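Local coordinates for protein putative transcriptional regulator (Clostridium difficile, PDB 3QI7) that is of unknown function but has a periplasmic binding protein-like fold, and so probably binds a small ligand, perhaps a sugar, between two lobes, at residues A[18-23]-A[95-100]; A[232-237]-A[259-264]. All blocks are in the same frame, centred on the assembly; numbering follows the deposited sequence.

Overall arrangement
The two contacts follow one another along the chain, interaction 1 closing before interaction 2 opens. Their centres lie 21 Å apart and their nearest atoms about 10 Å, so they do not touch. Interaction 1 joins the ends of strands 13-19 and 88-94, parallel neighbours in the large mixed sheet. In interaction 2, residues 232-237 follow strand 228-231 of the three-stranded parallel sheet and open helix 234-247, while 259-264 is an inter-helix loop whose Tyr263 reaches Tyr371, at the end of the mixed sheet's strand 361-370. Residues 18-23, 95-100 and 232-237 thus lie at or just beyond strand ends, where periplasmic binding protein-like folds usually form their cleft.

Interaction 1 (A[18-23]-A[95-100]); sequences VTQPLS and TDQAGL
The side-chain oxygen of Gln20 gathers the polar bonds that join residues 18-23 to 95-100. Thr95 OG1 donates to Gln20 OE1 at 2.7 Å, lying in the carbonyl plane and on a lone pair. Gln97 NE2 reaches the same Gln20 OE1 at 2.9 Å from above that plane, with the two amide planes 68° apart. A water adds a third, longer donor to Gln20 OE1 at 3.1 Å and accepts from the backbone N of Asp96, tying the oxygen to the loop once more. Gln20 NE2 turns to Glu24 instead, a bond that helps to fix which way round the amide lies.

Within residues 95-100, Thr95 OG1 also accepts from Gln97 N at 3.1 Å, an ST turn. The hydroxyl stands opposite the backbone N of its own residue (chi1 176°), beside the carbonyl carbon, where it can serve both the turn and Gln20.

The contact links the loops after parallel neighbouring strands 13-19 and 88-94 of the mixed sheet. Val18 and Leu100 both pack on Ile79 of helix 72-80. Two residues before Gln20, Val18 pairs through its backbone with Val92 and Ser94; Thr19 pairs likewise with Val62 of strand 57-63, its side chain touching Tyr29 and Val32 of helix 26-42.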
loop_
_atom_site.group_PDB
_atom_site.type_symbol
_atom_site.label_atom_id
_atom_site.label_comp_id
_atom_site.label_asym_id
_atom_site.label_seq_id
_atom_site.Cartn_x
_atom_site.Cartn_y
_atom_site.Cartn_z
ATOM N N VAL A 18 -2.986 9.574 -12.188
ATOM C CA VAL A 18 -1.626 10.087 -12.170
ATOM C C VAL A 18 -0.728 9.191 -11.322
ATOM O O VAL A 18 -1.016 8.933 -10.134
ATOM C CB VAL A 18 -1.610 11.519 -11.585
ATOM C CG1 VAL A 18 -0.161 12.108 -11.588
ATOM C CG2 VAL A 18 -2.589 12.380 -12.334
ATOM N N THR A 19 0.346 8.692 -11.925
ATOM C CA THR A 19 1.327 7.916 -11.198
ATOM C C THR A 19 2.733 8.406 -11.524
ATOM O O THR A 19 2.930 9.141 -12.489
ATOM C CB THR A 19 1.276 6.420 -11.563
ATOM O OG1 THR A 19 1.898 6.216 -12.825
ATOM C CG2 THR A 19 -0.175 5.888 -11.625
ATOM N N GLN A 20 3.700 7.965 -10.724
ATOM C CA GLN A 20 5.107 8.053 -11.107
ATOM C C GLN A 20 5.402 7.082 -12.267
ATOM O O GLN A 20 4.593 6.174 -12.558
ATOM C CB GLN A 20 6.018 7.795 -9.900
ATOM C CG GLN A 20 5.912 8.885 -8.789
ATOM C CD GLN A 20 6.764 8.578 -7.545
ATOM O OE1 GLN A 20 6.313 8.745 -6.400
ATOM N NE2 GLN A 20 7.994 8.117 -7.770
ATOM N N PRO A 21 6.537 7.290 -12.959
ATOM C CA PRO A 21 6.840 6.435 -14.099
ATOM C C PRO A 21 7.210 5.020 -13.699
ATOM O O PRO A 21 7.529 4.746 -12.518
ATOM C CB PRO A 21 8.024 7.131 -14.803
ATOM C CG PRO A 21 8.421 8.259 -13.974
ATOM C CD PRO A 21 7.431 8.460 -12.870
ATOM N N LEU A 22 7.137 4.135 -14.690
ATOM C CA LEU A 22 7.377 2.709 -14.500
ATOM C C LEU A 22 8.705 2.489 -13.783
ATOM O O LEU A 22 8.796 1.664 -12.887
ATOM C CB LEU A 22 7.372 2.007 -15.852
ATOM C CG LEU A 22 7.627 0.499 -15.942
ATOM C CD1 LEU A 22 6.556 -0.306 -15.212
ATOM C CD2 LEU A 22 7.705 0.112 -17.436
ATOM N N SER A 23 9.719 3.268 -14.156
ATOM C CA SER A 23 11.070 3.155 -13.576
ATOM C C SER A 23 11.132 3.414 -12.066
ATOM O O SER A 23 12.089 2.999 -11.420
ATOM C CB SER A 23 12.035 4.113 -14.288
ATOM O OG SER A 23 11.640 5.487 -14.124
ATOM N N THR A 95 0.761 8.677 -5.286
ATOM C CA THR A 95 2.200 8.800 -4.971
ATOM C C THR A 95 2.384 8.955 -3.453
ATOM O O THR A 95 1.618 9.663 -2.802
ATOM C CB THR A 95 2.883 10.043 -5.695
ATOM O OG1 THR A 95 4.267 10.177 -5.290
ATOM C CG2 THR A 95 2.163 11.362 -5.362
ATOM N N ASP A 96 3.413 8.333 -2.894
ATOM C CA ASP A 96 3.766 8.532 -1.475
ATOM C C ASP A 96 4.417 9.906 -1.211
ATOM O O ASP A 96 4.629 10.278 -0.059
ATOM C CB ASP A 96 4.766 7.450 -1.014
ATOM C CG ASP A 96 4.172 6.054 -0.970
ATOM O OD1 ASP A 96 2.984 5.883 -0.562
ATOM O OD2 ASP A 96 4.938 5.112 -1.312
ATOM N N GLN A 97 4.708 10.669 -2.263
ATOM C CA GLN A 97 5.395 11.933 -2.133
ATOM C C GLN A 97 4.396 13.106 -2.068
ATOM O O GLN A 97 3.253 13.006 -2.534
ATOM C CB GLN A 97 6.373 12.110 -3.291
ATOM C CG GLN A 97 7.402 10.973 -3.395
ATOM C CD GLN A 97 8.459 11.244 -4.427
ATOM O OE1 GLN A 97 9.282 12.164 -4.278
ATOM N NE2 GLN A 97 8.442 10.457 -5.503
ATOM N N ALA A 98 4.863 14.213 -1.509
ATOM C CA ALA A 98 4.083 15.443 -1.367
ATOM C C ALA A 98 4.442 16.412 -2.468
ATOM O O ALA A 98 5.511 16.318 -3.059
ATOM C CB ALA A 98 4.366 16.108 0.026
ATOM N N GLY A 99 3.542 17.368 -2.719
ATOM C CA GLY A 99 3.813 18.451 -3.634
ATOM C C GLY A 99 2.727 18.740 -4.646
ATOM O O GLY A 99 2.710 19.836 -5.220
ATOM N N LEU A 100 1.827 17.779 -4.891
ATOM C CA LEU A 100 0.901 17.909 -6.016
ATOM C C LEU A 100 -0.432 18.552 -5.617
ATOM O O LEU A 100 -1.266 18.873 -6.481
ATOM C CB LEU A 100 0.675 16.546 -6.687
ATOM C CG LEU A 100 1.952 15.876 -7.224
ATOM C CD1 LEU A 100 1.667 14.408 -7.617
ATOM C CD2 LEU A 100 2.569 16.668 -8.410
HETATM O O HOH W 1 5.089 6.572 -4.527
#

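Interaction 2 (A[232-237]-A[259-264]); sequences VNEYMD and PIQTYP
Thr262 faces the first turn of helix 234-247, and its two branches do different work. The methyl CG2 packs against Asp237, 4.0 Å from the backbone C and 4.2 Å from CB, in the closely packed part of the contact; Glu238 and Leu241, further along the same helix, also touch the Thr262 side chain. The hydroxyl relies on water: one molecule lies 2.7 Å from Thr262 OG1 and donates to Asp237 OD2, which is held as well by Ser255. A second water sits 2.6 Å from Thr262 OG1 and makes only a weak bond to Glu234 O. With OG1 anti to the carbonyl carbon (chi1 -49°), CG2 is turned to Asp237 and OG1 is left to reach the helix through the two waters.

On the exposed side the joining is looser. The extended side chain of Glu234 meets Gln261, whose chain bends at chi2 (-58°). Gln261 NE2 donates to Glu234 OE2 at 3.1 Å, approaching from above the carboxylate plane, and only weakly to Glu234 OE1 at 3.4 Å. Both bonds are bent, with an N-H...O angle of 142° in each.

Two helix starts come together here. Asn233 is a true N-cap, its OD1 accepting from N of Met236, a selenomethionine, at 2.9 Å, whereas Thr262 occupies the N-cap position of helix 263-267 without a side-chain capping bond. Residues 259-264, leading into that helix, pack against the start of helix 234-247 at its junction with strand 228-231, a beta-alpha turn of the kind found in the parallel alpha/beta lobes of periplasmic binding protein-like folds.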
loop_
_atom_site.group_PDB
_atom_site.type_symbol
_atom_site.label_atom_id
_atom_site.label_comp_id
_atom_site.label_asym_id
_atom_site.label_seq_id
_atom_site.Cartn_x
_atom_site.Cartn_y
_atom_site.Cartn_z
ATOM N N VAL A 232 12.131 -2.854 8.386
ATOM C CA VAL A 232 11.475 -1.630 7.930
ATOM C C VAL A 232 11.708 -1.281 6.469
ATOM O O VAL A 232 11.177 -0.278 6.001
ATOM C CB VAL A 232 11.775 -0.426 8.872
ATOM C CG1 VAL A 232 11.416 -0.750 10.330
ATOM C CG2 VAL A 232 13.240 0.037 8.749
ATOM N N ASN A 233 12.432 -2.144 5.737
ATOM C CA ASN A 233 12.595 -2.000 4.283
ATOM C C ASN A 233 12.785 -3.374 3.595
ATOM O O ASN A 233 12.953 -4.422 4.260
ATOM C CB ASN A 233 13.757 -1.038 3.939
ATOM C CG ASN A 233 15.070 -1.447 4.599
ATOM O OD1 ASN A 233 15.540 -2.581 4.421
ATOM N ND2 ASN A 233 15.658 -0.538 5.395
ATOM N N GLU A 234 12.754 -3.351 2.270
ATOM C CA GLU A 234 12.714 -4.574 1.499
ATOM C C GLU A 234 14.024 -5.332 1.651
ATOM O O GLU A 234 14.044 -6.562 1.573
ATOM C CB GLU A 234 12.479 -4.267 0.023
ATOM C CG GLU A 234 11.120 -3.687 -0.292
ATOM C CD GLU A 234 10.966 -3.323 -1.772
ATOM O OE1 GLU A 234 11.982 -3.335 -2.514
ATOM O OE2 GLU A 234 9.821 -3.052 -2.190
ATOM N N TYR A 235 15.119 -4.602 1.836
ATOM C CA TYR A 235 16.435 -5.244 1.988
ATOM C C TYR A 235 16.441 -6.064 3.296
ATOM O O TYR A 235 16.847 -7.228 3.305
ATOM C CB TYR A 235 17.577 -4.218 1.962
ATOM C CG TYR A 235 18.948 -4.875 1.973
ATOM C CD1 TYR A 235 19.532 -5.330 0.794
ATOM C CD2 TYR A 235 19.622 -5.095 3.159
ATOM C CE1 TYR A 235 20.777 -5.975 0.798
ATOM C CE2 TYR A 235 20.861 -5.739 3.171
ATOM C CZ TYR A 235 21.429 -6.175 1.986
ATOM O OH TYR A 235 22.654 -6.805 2.013
HETATM N N MSE A 236 15.934 -5.473 4.377
HETATM C CA MSE A 236 15.761 -6.200 5.646
HETATM C C MSE A 236 14.800 -7.361 5.489
HETATM O O MSE A 236 15.070 -8.447 6.046
HETATM C CB MSE A 236 15.256 -5.279 6.785
HETATM C CG MSE A 236 16.222 -4.225 7.157
HETATM SE SE MSE A 236 15.776 -3.519 8.873
HETATM C CE MSE A 236 16.867 -1.921 8.818
ATOM N N ASP A 237 13.695 -7.148 4.742
ATOM C CA ASP A 237 12.687 -8.184 4.549
ATOM C C ASP A 237 13.336 -9.423 3.921
ATOM O O ASP A 237 13.049 -10.563 4.308
ATOM C CB ASP A 237 11.556 -7.745 3.612
ATOM C CG ASP A 237 10.625 -6.712 4.238
ATOM O OD1 ASP A 237 10.469 -6.708 5.488
ATOM O OD2 ASP A 237 10.074 -5.926 3.445
ATOM N N PRO A 259 3.068 -9.571 -2.216
ATOM C CA PRO A 259 3.412 -10.874 -2.796
ATOM C C PRO A 259 4.508 -10.786 -3.848
ATOM O O PRO A 259 5.263 -11.769 -4.065
ATOM C CB PRO A 259 2.096 -11.330 -3.444
ATOM C CG PRO A 259 1.038 -10.485 -2.859
ATOM C CD PRO A 259 1.674 -9.188 -2.487
ATOM N N ILE A 260 4.580 -9.643 -4.539
ATOM C CA ILE A 260 5.488 -9.504 -5.675
ATOM C C ILE A 260 6.896 -9.015 -5.280
ATOM O O ILE A 260 7.882 -9.368 -5.940
ATOM C CB ILE A 260 4.851 -8.630 -6.779
ATOM C CG1 ILE A 260 5.706 -8.640 -8.056
ATOM C CG2 ILE A 260 4.592 -7.196 -6.281
ATOM C CD1 ILE A 260 5.957 -10.031 -8.645
ATOM N N GLN A 261 7.018 -8.269 -4.186
ATOM C CA GLN A 261 8.341 -7.801 -3.730
ATOM C C GLN A 261 8.957 -8.786 -2.770
ATOM O O GLN A 261 8.314 -9.196 -1.788
ATOM C CB GLN A 261 8.228 -6.445 -3.011
ATOM C CG GLN A 261 7.751 -5.335 -3.863
ATOM C CD GLN A 261 8.654 -5.117 -5.066
ATOM O OE1 GLN A 261 8.254 -5.374 -6.202
ATOM N NE2 GLN A 261 9.893 -4.682 -4.812
ATOM N N THR A 262 10.196 -9.179 -3.052
ATOM C CA THR A 262 10.997 -9.989 -2.124
ATOM C C THR A 262 10.567 -11.463 -2.022
ATOM O O THR A 262 11.408 -12.354 -2.097
ATOM C CB THR A 262 11.042 -9.387 -0.669
ATOM O OG1 THR A 262 11.380 -7.979 -0.708
ATOM C CG2 THR A 262 12.065 -10.168 0.168
ATOM N N TYR A 263 9.287 -11.730 -1.823
ATOM C CA TYR A 263 8.813 -13.134 -1.683
ATOM C C TYR A 263 9.272 -14.064 -2.803
ATOM O O TYR A 263 9.822 -15.153 -2.536
ATOM C CB TYR A 263 7.287 -13.221 -1.465
ATOM C CG TYR A 263 6.942 -13.399 0.021
ATOM C CD1 TYR A 263 7.242 -14.594 0.675
ATOM C CD2 TYR A 263 6.363 -12.370 0.771
ATOM C CE1 TYR A 263 6.970 -14.776 2.028
ATOM C CE2 TYR A 263 6.069 -12.550 2.135
ATOM C CZ TYR A 263 6.378 -13.753 2.765
ATOM O OH TYR A 263 6.121 -14.017 4.110
ATOM N N PRO A 264 9.111 -13.632 -4.060
ATOM C CA PRO A 264 9.454 -14.547 -5.148
ATOM C C PRO A 264 10.919 -14.972 -5.185
ATOM O O PRO A 264 11.212 -16.149 -5.404
ATOM C CB PRO A 264 9.069 -13.756 -6.396
ATOM C CG PRO A 264 7.976 -12.863 -5.917
ATOM C CD PRO A 264 8.436 -12.421 -4.570
HETATM O O HOH W 2 13.692 -7.585 -1.739
HETATM O O HOH W 3 9.535 -6.849 0.887
#